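Local coordinates for protein succinate-semialdehyde dehydrogenase (Streptococcus pyogenes MGAS1882, PDB 4OGD) that catalyses the oxidation of succinic semialdehyde to succinate, using NADP+ as its cofactor, at residues I237-A242 with Q397-A402; A242-L247 with Y276-E281; G260-S265 with S416-L421; S266-V271 with N382-G387; A402-A405 with M411-I414. All coordinates share one frame; numbering follows the deposited sequence.

Interaction 1: residues I237-A242 with Q397-A402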
# COMPACT_ATOMS: atom_id res chain seq x y z
N ILE A 237 -20.77 -5.63 19.96
CA ILE A 237 -21.91 -4.77 20.27
C ILE A 237 -23.20 -5.59 20.37
O ILE A 237 -23.62 -6.23 19.40
CB ILE A 237 -22.10 -3.69 19.21
CG1 ILE A 237 -20.78 -2.95 18.94
CG2 ILE A 237 -23.19 -2.71 19.63
CD1 ILE A 237 -20.87 -1.94 17.81
N ILE A 238 -23.81 -5.57 21.55
CA ILE A 238 -25.03 -6.34 21.80
C ILE A 238 -26.25 -5.44 21.61
O ILE A 238 -26.53 -4.58 22.45
CB ILE A 238 -25.00 -6.93 23.22
CG1 ILE A 238 -23.74 -7.77 23.41
CG2 ILE A 238 -26.25 -7.77 23.49
CD1 ILE A 238 -23.58 -8.29 24.81
N LEU A 239 -26.95 -5.61 20.49
CA LEU A 239 -28.09 -4.76 20.18
C LEU A 239 -29.33 -5.14 20.98
O LEU A 239 -29.36 -6.18 21.66
CB LEU A 239 -28.41 -4.78 18.68
CG LEU A 239 -27.26 -4.35 17.76
CD1 LEU A 239 -27.74 -4.18 16.33
CD2 LEU A 239 -26.66 -3.05 18.28
N ASP A 240 -30.35 -4.30 20.89
CA ASP A 240 -31.56 -4.48 21.69
C ASP A 240 -32.38 -5.72 21.32
O ASP A 240 -33.30 -6.11 22.05
CB ASP A 240 -32.43 -3.20 21.65
CG ASP A 240 -32.88 -2.82 20.24
OD1 ASP A 240 -32.61 -3.55 19.27
OD2 ASP A 240 -33.52 -1.76 20.10
N ASP A 241 -32.05 -6.33 20.19
CA ASP A 241 -32.75 -7.54 19.73
C ASP A 241 -31.82 -8.75 19.65
O ASP A 241 -32.08 -9.70 18.90
CB ASP A 241 -33.44 -7.30 18.39
CG ASP A 241 -32.49 -6.78 17.32
OD1 ASP A 241 -31.26 -6.77 17.57
OD2 ASP A 241 -32.97 -6.38 16.24
N ALA A 242 -30.73 -8.72 20.41
CA ALA A 242 -29.79 -9.85 20.46
C ALA A 242 -30.47 -11.12 20.95
O ALA A 242 -31.35 -11.08 21.80
CB ALA A 242 -28.61 -9.52 21.35
N GLN A 397 -31.36 -9.63 10.75
CA GLN A 397 -30.18 -9.59 9.87
C GLN A 397 -29.95 -8.23 9.23
O GLN A 397 -28.81 -7.76 9.17
CB GLN A 397 -30.25 -10.70 8.82
CG GLN A 397 -29.00 -10.79 7.96
CD GLN A 397 -28.91 -12.11 7.24
OE1 GLN A 397 -28.54 -13.13 7.83
NE2 GLN A 397 -29.26 -12.11 5.96
N GLU A 398 -31.02 -7.58 8.76
CA GLU A 398 -30.87 -6.25 8.17
C GLU A 398 -30.42 -5.21 9.20
O GLU A 398 -29.63 -4.32 8.88
CB GLU A 398 -32.15 -5.82 7.44
CG GLU A 398 -32.35 -6.56 6.13
CD GLU A 398 -31.18 -6.39 5.18
OE1 GLU A 398 -30.83 -5.23 4.87
OE2 GLU A 398 -30.60 -7.41 4.75
N HIS A 399 -30.91 -5.35 10.44
CA HIS A 399 -30.49 -4.50 11.56
C HIS A 399 -28.99 -4.67 11.81
O HIS A 399 -28.25 -3.69 11.92
CB HIS A 399 -31.30 -4.88 12.81
CG HIS A 399 -31.10 -3.96 13.99
ND1 HIS A 399 -31.64 -4.23 15.23
CD2 HIS A 399 -30.44 -2.79 14.11
CE1 HIS A 399 -31.31 -3.26 16.07
NE2 HIS A 399 -30.58 -2.37 15.41
N ALA A 400 -28.56 -5.93 11.89
CA ALA A 400 -27.15 -6.24 12.12
C ALA A 400 -26.24 -5.68 11.02
O ALA A 400 -25.20 -5.10 11.32
CB ALA A 400 -26.96 -7.75 12.24
N LYS A 401 -26.64 -5.88 9.76
CA LYS A 401 -25.84 -5.40 8.63
C LYS A 401 -25.77 -3.88 8.60
O LYS A 401 -24.74 -3.31 8.24
CB LYS A 401 -26.43 -5.91 7.31
CG LYS A 401 -26.26 -7.40 7.10
CD LYS A 401 -27.22 -7.91 6.03
CE LYS A 401 -26.92 -7.31 4.67
NZ LYS A 401 -27.91 -7.69 3.63
N ALA A 402 -26.86 -3.23 8.97
CA ALA A 402 -26.92 -1.77 8.94
C ALA A 402 -26.01 -1.16 9.99
O ALA A 402 -25.29 -0.19 9.72
CB ALA A 402 -28.36 -1.29 9.13
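H399 and D241 meet head-on, and their pairing is a histidine-carboxylate hydrogen bond. The ring donates from ND1 to D241 OD2 over 2.7 Å at an N-H...O angle of 166°. The acceptor lies in the plane of the imidazole and is approached on its syn side, although the ring nitrogen stands 33° out of the carboxylate plane, the two flat groups being steeply turned against each other. A second acid comes to the same edge: D240 OD1 is 3.5 Å from H399 CE1, beside the main bond. The ring is also covered from above. L239 CD1 sits over one face as a CH-pi contact, 3.7 Å from the H399 ring centroid, a little toward NE2.

Two features place these groups. H399 carries CG anti to its backbone N (chi1 -172°), which sends the ring straight out from the helix toward the loop. The loop itself is a type I turn from L239 to A242, closed by A242 N donating to L239 O over 3.1 Å, and it presents three consecutive side chains to one imidazole. The other ring nitrogen, NE2, is hydrogen-bonded to E374 OE1, while S394 OG holds D241 OD1. With a carboxylate at each nitrogen, the ring is probably biased toward the protonated form, and its rotation is fixed from both ends.

The turn leaves strand 235-238, which lies between strands 268-272 and 391-393 in the sheet; helix 397-406, bearing H399, follows strand 391-393, and helix 374-382 supplies E374 alongside.

Interaction 2: residues A242-L247 with Y276-E281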
# COMPACT_ATOMS: atom_id res chain seq x y z
N ALA A 242 -30.73 -8.72 20.41
CA ALA A 242 -29.79 -9.85 20.46
C ALA A 242 -30.47 -11.12 20.95
O ALA A 242 -31.35 -11.08 21.80
CB ALA A 242 -28.61 -9.52 21.35
N ASP A 243 -30.05 -12.26 20.39
CA ASP A 243 -30.46 -13.57 20.89
C ASP A 243 -29.49 -13.96 22.00
O ASP A 243 -28.33 -14.28 21.73
CB ASP A 243 -30.43 -14.59 19.75
CG ASP A 243 -30.93 -15.97 20.17
OD1 ASP A 243 -30.60 -16.43 21.29
OD2 ASP A 243 -31.64 -16.62 19.37
N TRP A 244 -29.97 -13.95 23.24
CA TRP A 244 -29.10 -14.15 24.40
C TRP A 244 -28.67 -15.60 24.61
O TRP A 244 -27.65 -15.87 25.26
CB TRP A 244 -29.76 -13.57 25.66
CG TRP A 244 -29.61 -12.08 25.69
CD1 TRP A 244 -30.25 -11.18 24.90
CD2 TRP A 244 -28.72 -11.34 26.52
NE1 TRP A 244 -29.82 -9.90 25.20
CE2 TRP A 244 -28.88 -9.98 26.19
CE3 TRP A 244 -27.79 -11.69 27.51
CZ2 TRP A 244 -28.15 -8.97 26.82
CZ3 TRP A 244 -27.08 -10.68 28.14
CH2 TRP A 244 -27.26 -9.34 27.80
N ASP A 245 -29.42 -16.54 24.05
CA ASP A 245 -29.04 -17.95 24.10
C ASP A 245 -27.83 -18.16 23.19
O ASP A 245 -26.85 -18.80 23.57
CB ASP A 245 -30.20 -18.83 23.62
CG ASP A 245 -31.29 -18.97 24.66
OD1 ASP A 245 -30.96 -19.26 25.83
OD2 ASP A 245 -32.48 -18.80 24.31
N GLN A 246 -27.93 -17.62 21.98
CA GLN A 246 -26.84 -17.70 21.03
C GLN A 246 -25.64 -16.89 21.50
O GLN A 246 -24.50 -17.28 21.27
CB GLN A 246 -27.32 -17.25 19.65
CG GLN A 246 -28.29 -18.23 19.03
CD GLN A 246 -27.75 -19.65 19.05
OE1 GLN A 246 -28.34 -20.54 19.68
NE2 GLN A 246 -26.63 -19.87 18.38
N LEU A 247 -25.91 -15.78 22.18
CA LEU A 247 -24.86 -14.97 22.76
C LEU A 247 -23.98 -15.77 23.71
O LEU A 247 -22.75 -15.78 23.60
CB LEU A 247 -25.47 -13.78 23.49
CG LEU A 247 -24.50 -12.85 24.20
CD1 LEU A 247 -23.51 -12.25 23.21
CD2 LEU A 247 -25.27 -11.75 24.93
N TYR A 276 -27.20 -4.40 31.07
CA TYR A 276 -25.87 -4.36 31.67
C TYR A 276 -25.66 -5.35 32.82
O TYR A 276 -24.69 -6.11 32.82
CB TYR A 276 -25.54 -2.93 32.12
CG TYR A 276 -24.24 -2.80 32.87
CD1 TYR A 276 -23.02 -2.75 32.20
CD2 TYR A 276 -24.23 -2.71 34.26
CE1 TYR A 276 -21.84 -2.62 32.88
CE2 TYR A 276 -23.05 -2.58 34.95
CZ TYR A 276 -21.86 -2.54 34.26
OH TYR A 276 -20.68 -2.41 34.96
N ASP A 277 -26.55 -5.35 33.81
CA ASP A 277 -26.41 -6.28 34.92
C ASP A 277 -26.48 -7.73 34.44
O ASP A 277 -25.72 -8.59 34.90
CB ASP A 277 -27.48 -6.02 35.99
CG ASP A 277 -27.18 -4.80 36.83
OD1 ASP A 277 -26.04 -4.29 36.78
OD2 ASP A 277 -28.08 -4.36 37.57
N ARG A 278 -27.39 -7.99 33.51
CA ARG A 278 -27.55 -9.32 32.94
C ARG A 278 -26.28 -9.78 32.23
O ARG A 278 -25.85 -10.92 32.38
CB ARG A 278 -28.74 -9.33 31.97
CG ARG A 278 -29.04 -10.68 31.36
CD ARG A 278 -30.11 -10.55 30.31
NE ARG A 278 -30.49 -11.84 29.76
CZ ARG A 278 -31.40 -12.00 28.81
NH1 ARG A 278 -32.03 -10.94 28.31
NH2 ARG A 278 -31.68 -13.21 28.37
N PHE A 279 -25.65 -8.88 31.48
CA PHE A 279 -24.41 -9.25 30.81
C PHE A 279 -23.23 -9.43 31.77
O PHE A 279 -22.39 -10.31 31.56
CB PHE A 279 -24.05 -8.27 29.69
CG PHE A 279 -22.90 -8.73 28.85
CD1 PHE A 279 -23.09 -9.74 27.92
CD2 PHE A 279 -21.63 -8.20 29.03
CE1 PHE A 279 -22.03 -10.19 27.16
CE2 PHE A 279 -20.57 -8.66 28.28
CZ PHE A 279 -20.77 -9.65 27.33
N LYS A 280 -23.15 -8.61 32.81
CA LYS A 280 -22.10 -8.77 33.81
C LYS A 280 -22.19 -10.17 34.38
O LYS A 280 -21.18 -10.87 34.49
CB LYS A 280 -22.25 -7.77 34.96
CG LYS A 280 -21.76 -6.36 34.65
CD LYS A 280 -21.39 -5.62 35.94
CE LYS A 280 -22.50 -5.72 36.98
NZ LYS A 280 -22.26 -4.82 38.15
N GLU A 281 -23.40 -10.59 34.71
CA GLU A 281 -23.60 -11.92 35.27
C GLU A 281 -23.30 -13.04 34.27
O GLU A 281 -22.72 -14.07 34.64
CB GLU A 281 -25.02 -12.06 35.81
CG GLU A 281 -25.15 -11.47 37.20
CD GLU A 281 -24.02 -11.92 38.10
OE1 GLU A 281 -23.29 -11.05 38.63
OE2 GLU A 281 -23.84 -13.15 38.26
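W244 and R278 lie flat on one another, the guanidinium over the indole with their planes only 10° apart. R278 CZ is 3.8 Å from the centroid of the five-membered ring of W244, a cation-pi stack, and the arginine's CD covers the six-membered ring in a CH-pi contact at the same spacing. The chain is fully extended, with every torsion near anti from chi1 (-177°) onward, which lays it along the length of the indole. Its far end comes closest, R278 NH2 standing 3.3 Å from W244 CB. This is the solvent side of the contact: R278 is exposed, and its charge stays 6.6 Å, NH2 to OD1, from D245.

The helices concerned belong to successive beta-alpha units of one sheet: helix 244-256 makes the crossover from strand 235-238 to the parallel strand 268-272, and helix 276-288 leaves that second strand. Between the stack and the sheet the packing is apolar and buried. The six-membered end of the indole meets F279 at its edge, W244 CH2 lying 3.9 Å from F279 CB, and deeper in L247 CD2 approaches the edge of the phenyl ring, 4.2 Å from F279 CD1. I238 and V271 of the strands close this layer on the sheet side. The start of the first helix is held by its N-cap, D243, whose OD1 receives Q246 N from above the carboxylate plane at 3.0 Å.

Interaction 3: residues G260-S265 with S416-L421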
# COMPACT_ATOMS: atom_id res chain seq x y z
N GLY A 260 -6.93 -14.85 24.90
CA GLY A 260 -7.21 -13.45 24.62
C GLY A 260 -6.13 -12.76 23.81
O GLY A 260 -6.24 -11.57 23.52
N GLN A 261 -5.10 -13.51 23.43
CA GLN A 261 -3.95 -12.96 22.72
C GLN A 261 -4.21 -12.93 21.22
O GLN A 261 -3.47 -13.54 20.44
CB GLN A 261 -2.71 -13.79 23.04
CG GLN A 261 -2.45 -13.93 24.54
CD GLN A 261 -1.31 -14.89 24.83
OE1 GLN A 261 -0.23 -14.48 25.26
NE2 GLN A 261 -1.54 -16.18 24.58
N VAL A 262 -5.27 -12.24 20.82
CA VAL A 262 -5.73 -12.29 19.44
C VAL A 262 -6.04 -10.87 19.03
O VAL A 262 -6.74 -10.15 19.76
CB VAL A 262 -7.00 -13.16 19.30
CG1 VAL A 262 -7.47 -13.24 17.86
CG2 VAL A 262 -6.74 -14.57 19.82
N CYS A 263 -5.51 -10.43 17.90
CA CYS A 263 -5.76 -9.07 17.45
C CYS A 263 -7.26 -8.81 17.25
O CYS A 263 -7.73 -7.69 17.46
CB CYS A 263 -4.98 -8.78 16.16
SG CYS A 263 -5.26 -9.97 14.86
N THR A 264 -8.00 -9.86 16.87
CA THR A 264 -9.45 -9.78 16.70
C THR A 264 -10.22 -10.38 17.89
O THR A 264 -11.38 -10.81 17.74
CB THR A 264 -9.91 -10.46 15.39
OG1 THR A 264 -9.31 -11.76 15.29
CG2 THR A 264 -9.52 -9.63 14.18
N SER A 265 -9.61 -10.41 19.06
CA SER A 265 -10.34 -10.83 20.27
C SER A 265 -11.46 -9.82 20.53
O SER A 265 -11.37 -8.66 20.13
CB SER A 265 -9.40 -10.89 21.47
OG SER A 265 -10.00 -11.63 22.54
N SER A 416 -21.45 -13.68 16.16
CA SER A 416 -20.31 -14.58 16.27
C SER A 416 -19.06 -13.78 16.59
O SER A 416 -18.99 -12.58 16.31
CB SER A 416 -20.09 -15.32 14.95
OG SER A 416 -19.99 -14.42 13.86
N GLY A 417 -18.07 -14.45 17.19
CA GLY A 417 -16.75 -13.87 17.34
C GLY A 417 -16.00 -13.95 16.02
O GLY A 417 -16.58 -14.33 15.00
N TRP A 418 -14.72 -13.62 16.03
CA TRP A 418 -13.97 -13.61 14.78
C TRP A 418 -13.83 -15.00 14.18
O TRP A 418 -13.91 -16.01 14.88
CB TRP A 418 -12.57 -13.02 14.98
CG TRP A 418 -11.62 -13.99 15.60
CD1 TRP A 418 -11.61 -14.41 16.89
CD2 TRP A 418 -10.53 -14.67 14.94
NE1 TRP A 418 -10.60 -15.31 17.09
CE2 TRP A 418 -9.92 -15.49 15.91
CE3 TRP A 418 -10.02 -14.66 13.64
CZ2 TRP A 418 -8.81 -16.30 15.62
CZ3 TRP A 418 -8.92 -15.46 13.35
CH2 TRP A 418 -8.33 -16.27 14.34
N THR A 419 -13.66 -15.04 12.86
CA THR A 419 -13.10 -16.22 12.23
C THR A 419 -12.32 -15.76 11.02
O THR A 419 -12.40 -14.60 10.61
CB THR A 419 -14.16 -17.22 11.81
OG1 THR A 419 -13.51 -18.44 11.43
CG2 THR A 419 -14.95 -16.68 10.63
N SER A 420 -11.56 -16.68 10.45
CA SER A 420 -10.82 -16.40 9.24
C SER A 420 -10.93 -17.62 8.35
O SER A 420 -10.90 -18.75 8.84
CB SER A 420 -9.35 -16.12 9.58
OG SER A 420 -8.59 -15.95 8.39
N LEU A 421 -11.10 -17.38 7.05
CA LEU A 421 -11.19 -18.44 6.05
C LEU A 421 -10.40 -17.94 4.85
O LEU A 421 -10.26 -16.72 4.67
CB LEU A 421 -12.64 -18.69 5.66
CG LEU A 421 -13.53 -19.28 6.75
CD1 LEU A 421 -14.99 -19.17 6.33
CD2 LEU A 421 -13.14 -20.73 7.01
O HOH W 1 -13.47 -12.55 18.63
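The loop G260-S265 carries the Gly-Gln-Val-Cys sequence that in aldehyde dehydrogenases holds the nucleophilic cysteine, so C263 is probably that residue; on either side of it, V262 and T264 rest on the indole of W418. The contact thus backs the probable catalytic loop with a large buried aromatic. Both come over the same face of the ring, their side chains running at about a right angle to that of W418. V262 presents CG1, 4.1 Å from the centroid of the five-membered ring and nearer its NE1 end, a CH-pi contact. T264 is closer: its OG1 lies about 3.0 Å above the indole plane and 3.2 Å from W418 CD2, near the bond that joins CG to CD2. A hydroxyl oxygen so near the aromatic plane marks close packing at this point.

V262 to S265 form a type I turn, S265 N donating to V262 O over 3.0 Å; V262 and T264 both point to the tryptophan, and C263 between them does not touch it. On the other partner, chi1 of 79° puts the ring of W418 between its own backbone N and carbonyl carbon, folded back over the main chain toward the turn. F253 of helix 244-256 meets the same indole at a shallow angle between ring planes, and M411 packs on T264. Beside the backbone of both segments, at the edge of the indole and in its plane, one water joins the two main chains, 2.9 Å from T264 O and accepting from W418 N at 3.1 Å.

Interaction 4: residues S266-V271 with N382-G387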
# COMPACT_ATOMS: atom_id res chain seq x y z
N SER A 266 -12.53 -10.27 21.18
CA SER A 266 -13.66 -9.37 21.45
C SER A 266 -13.39 -8.56 22.71
O SER A 266 -13.89 -8.88 23.78
CB SER A 266 -14.94 -10.19 21.58
OG SER A 266 -15.20 -10.88 20.36
N LYS A 267 -12.60 -7.50 22.57
CA LYS A 267 -12.00 -6.85 23.74
C LYS A 267 -12.90 -5.84 24.43
O LYS A 267 -12.78 -5.63 25.64
CB LYS A 267 -10.65 -6.22 23.38
CG LYS A 267 -9.68 -7.20 22.77
CD LYS A 267 -8.24 -6.73 22.91
CE LYS A 267 -7.26 -7.74 22.27
NZ LYS A 267 -7.05 -7.47 20.80
N ARG A 268 -13.79 -5.21 23.68
CA ARG A 268 -14.72 -4.25 24.29
C ARG A 268 -16.15 -4.70 24.06
O ARG A 268 -16.68 -4.56 22.96
CB ARG A 268 -14.53 -2.83 23.71
CG ARG A 268 -13.16 -2.21 23.95
CD ARG A 268 -13.09 -0.78 23.37
NE ARG A 268 -13.15 -0.82 21.92
CZ ARG A 268 -13.79 0.07 21.16
NH1 ARG A 268 -14.43 1.10 21.72
NH2 ARG A 268 -13.81 -0.08 19.85
N PHE A 269 -16.78 -5.25 25.09
CA PHE A 269 -18.18 -5.58 25.00
C PHE A 269 -18.99 -4.32 25.23
O PHE A 269 -18.82 -3.66 26.25
CB PHE A 269 -18.55 -6.63 26.04
CG PHE A 269 -17.99 -8.00 25.74
CD1 PHE A 269 -18.53 -8.76 24.71
CD2 PHE A 269 -16.94 -8.51 26.48
CE1 PHE A 269 -18.02 -10.03 24.42
CE2 PHE A 269 -16.42 -9.78 26.19
CZ PHE A 269 -16.96 -10.54 25.17
N ILE A 270 -19.84 -3.96 24.28
CA ILE A 270 -20.64 -2.76 24.41
C ILE A 270 -22.10 -3.17 24.62
O ILE A 270 -22.68 -3.83 23.76
CB ILE A 270 -20.46 -1.87 23.18
CG1 ILE A 270 -18.98 -1.47 23.06
CG2 ILE A 270 -21.32 -0.62 23.28
CD1 ILE A 270 -18.68 -0.55 21.88
N VAL A 271 -22.66 -2.81 25.77
CA VAL A 271 -23.96 -3.32 26.18
C VAL A 271 -24.89 -2.19 26.61
O VAL A 271 -24.46 -1.21 27.23
CB VAL A 271 -23.80 -4.37 27.31
CG1 VAL A 271 -23.22 -3.75 28.56
CG2 VAL A 271 -25.12 -5.03 27.63
N ASN A 382 -16.62 3.40 17.65
CA ASN A 382 -15.75 4.12 16.72
C ASN A 382 -14.77 5.06 17.40
O ASN A 382 -13.86 5.58 16.75
CB ASN A 382 -16.58 4.88 15.69
CG ASN A 382 -17.30 3.96 14.73
OD1 ASN A 382 -16.91 2.80 14.59
ND2 ASN A 382 -18.33 4.46 14.06
N ASP A 383 -14.97 5.30 18.70
CA ASP A 383 -14.04 6.11 19.46
C ASP A 383 -12.87 5.23 19.86
O ASP A 383 -12.73 4.83 21.02
CB ASP A 383 -14.72 6.73 20.69
CG ASP A 383 -13.80 7.67 21.46
OD1 ASP A 383 -12.88 8.25 20.84
OD2 ASP A 383 -14.01 7.84 22.68
N SER A 384 -12.02 4.94 18.89
CA SER A 384 -10.94 3.97 19.08
C SER A 384 -9.80 4.30 18.13
O SER A 384 -10.04 4.75 17.01
CB SER A 384 -11.46 2.57 18.78
OG SER A 384 -10.45 1.59 18.98
N ASN A 385 -8.57 4.08 18.58
CA ASN A 385 -7.41 4.17 17.71
C ASN A 385 -7.25 2.93 16.86
O ASN A 385 -6.40 2.89 15.98
CB ASN A 385 -6.15 4.38 18.54
CG ASN A 385 -6.12 5.72 19.21
OD1 ASN A 385 -6.51 6.72 18.62
ND2 ASN A 385 -5.66 5.76 20.46
N TYR A 386 -8.08 1.93 17.13
CA TYR A 386 -8.04 0.67 16.39
C TYR A 386 -9.27 0.52 15.52
O TYR A 386 -10.27 1.22 15.70
CB TYR A 386 -7.99 -0.49 17.37
CG TYR A 386 -6.83 -0.41 18.33
CD1 TYR A 386 -6.98 0.19 19.58
CD2 TYR A 386 -5.59 -0.92 17.99
CE1 TYR A 386 -5.92 0.27 20.46
CE2 TYR A 386 -4.52 -0.84 18.86
CZ TYR A 386 -4.70 -0.25 20.09
OH TYR A 386 -3.63 -0.18 20.96
N GLY A 387 -9.21 -0.40 14.57
CA GLY A 387 -10.38 -0.69 13.77
C GLY A 387 -10.13 -1.96 12.98
O GLY A 387 -10.06 -1.92 11.75
O HOH W 2 -11.96 -0.74 17.50
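At the start of strand 268-272, in the middle of the sheet, R268 reaches across to the loop that leaves helix 374-382 and meets S384 there. The touching atoms are few. R268 NH2 is 3.7 Å from S384 CB, and S384 OG stands over one face of the guanidinium instead of bonding to it directly. D383 contributes its carbonyl oxygen, 4.2 Å from R268 NH1. A water fills in between the two side chains: it accepts a weak hydrogen bond from R268 NH2 and is hydrogen-bonded to S384 OG, each at 3.1 Å.

What chiefly holds the arginine lies just beyond. Its NE is hydrogen-bonded to D233 O, while NH1 and NH2 take the carbonyl oxygens of V380 and A381, at the end of helix 374-382. A cation placed on main-chain carbonyls at a helix C-terminus is probably favourable electrostatically, the helix's C-terminal carbonyls carrying partial negative charge, and here it ties that terminus to a central strand lying between 235-238 and 365-371. The chain gets there by a bend at chi3 (-67°), which turns the guanidinium from the line of the strand side chain toward the helix end.

The loop is shaped by its own short turns. D383 is the centre of an inverse gamma turn, closed by a weak bond from S384 N to N382 O. S384 then forms an ST turn, OG accepting from Y386 N over 3.0 Å at 157°. With OG anti to the backbone N (chi1 -179°), the hydroxyl lies within reach of both that N-H and the water beside R268.

Interaction 5: residues A402-A405 with M411-I414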
# COMPACT_ATOMS: atom_id res chain seq x y z
N ALA A 402 -26.86 -3.23 8.97
CA ALA A 402 -26.92 -1.77 8.94
C ALA A 402 -26.01 -1.16 9.99
O ALA A 402 -25.29 -0.19 9.72
CB ALA A 402 -28.36 -1.29 9.13
N VAL A 403 -26.03 -1.73 11.19
CA VAL A 403 -25.11 -1.28 12.24
C VAL A 403 -23.66 -1.58 11.89
O VAL A 403 -22.78 -0.74 12.09
CB VAL A 403 -25.47 -1.89 13.61
CG1 VAL A 403 -24.45 -1.47 14.65
CG2 VAL A 403 -26.87 -1.42 14.03
N ALA A 404 -23.40 -2.77 11.34
CA ALA A 404 -22.04 -3.15 10.95
C ALA A 404 -21.41 -2.12 10.01
O ALA A 404 -20.24 -1.74 10.18
CB ALA A 404 -22.04 -4.53 10.29
N ALA A 405 -22.18 -1.65 9.03
CA ALA A 405 -21.68 -0.70 8.05
C ALA A 405 -21.28 0.62 8.71
O ALA A 405 -20.41 1.33 8.21
CB ALA A 405 -22.71 -0.45 6.96
N MET A 411 -13.49 -5.37 9.61
CA MET A 411 -14.27 -6.60 9.61
C MET A 411 -15.39 -6.56 10.63
O MET A 411 -15.21 -6.09 11.75
CB MET A 411 -13.37 -7.80 9.92
CG MET A 411 -12.26 -8.02 8.90
SD MET A 411 -11.09 -9.31 9.35
CE MET A 411 -10.24 -8.54 10.72
N SER A 412 -16.55 -7.09 10.25
CA SER A 412 -17.68 -7.19 11.19
C SER A 412 -18.22 -8.59 11.16
O SER A 412 -18.59 -9.10 10.10
CB SER A 412 -18.78 -6.19 10.82
OG SER A 412 -18.32 -4.85 10.96
N PHE A 413 -18.26 -9.23 12.33
CA PHE A 413 -18.73 -10.60 12.45
C PHE A 413 -20.11 -10.59 13.07
O PHE A 413 -20.31 -10.06 14.17
CB PHE A 413 -17.75 -11.43 13.28
CG PHE A 413 -16.36 -11.44 12.70
CD1 PHE A 413 -16.09 -12.18 11.56
CD2 PHE A 413 -15.34 -10.71 13.29
CE1 PHE A 413 -14.81 -12.19 11.00
CE2 PHE A 413 -14.06 -10.71 12.74
CZ PHE A 413 -13.80 -11.45 11.60
N ILE A 414 -21.08 -11.16 12.37
CA ILE A 414 -22.47 -11.08 12.81
C ILE A 414 -22.83 -12.29 13.68
O ILE A 414 -22.63 -13.44 13.27
CB ILE A 414 -23.45 -10.99 11.61
CG1 ILE A 414 -23.10 -9.80 10.70
CG2 ILE A 414 -24.91 -10.95 12.08
CD1 ILE A 414 -22.93 -8.48 11.42
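A404 and S412 meet inside a beta-alpha-beta unit, in which strand 391-393 leads through helix 397-406 into the parallel strand 411-414. The contact is where the last turn of the helix packs on the strand that follows it.

The apolar part is small and close. A404 CB points at the strand and stops 3.7 Å from S412 CB, and it lies 4.2 Å from I414 CD1. The isoleucine reaches it by a bent chain, chi2 of -50° swinging the end of the side chain back toward the helix although its CB points neither toward the helix nor away from it. With a methyl group as the helix's contribution, helix and strand backbones approach closely: the CA atoms of A404 and S412 are 5.9 Å apart. I392 of the neighbouring strand packs against both A404 and I414.

The polar part also lies at the dimer interface, where A404 and I414 pack on I452 and I454 of the second subunit. Strand 411-414 is the sheet's last within the chain, and it runs on as a parallel ladder with a strand of that subunit. S412 OG, beside its own backbone N (chi1 -64°), lies 3.8 Å from A404 CB and is hydrogen-bonded to NE2 of H450 of the second subunit.

Overall arrangement
Interactions 3 and 5 are buried throughout, whereas 1, 2 and 4 are buried only in part. Four of them are attached to one sheet: interactions 1 and 4 involve the neighbouring strands 235-238 and 268-272, interactions 1 and 5 share helix 397-406, and F279 of interaction 2 packs on both I238 and F269. Interaction 3 lies nearest the centre of the chain, joined to interaction 4 through K267 NZ and V262 O, and to interaction 5 through F413 and M411. Chemistry follows position. Charged or stacked groups mark the outer contacts 1 and 2, carbonyls and water satisfy the arginine of 4, and close packing dominates 3 and 5, with a hydroxyl in each and a water between main chains in 3.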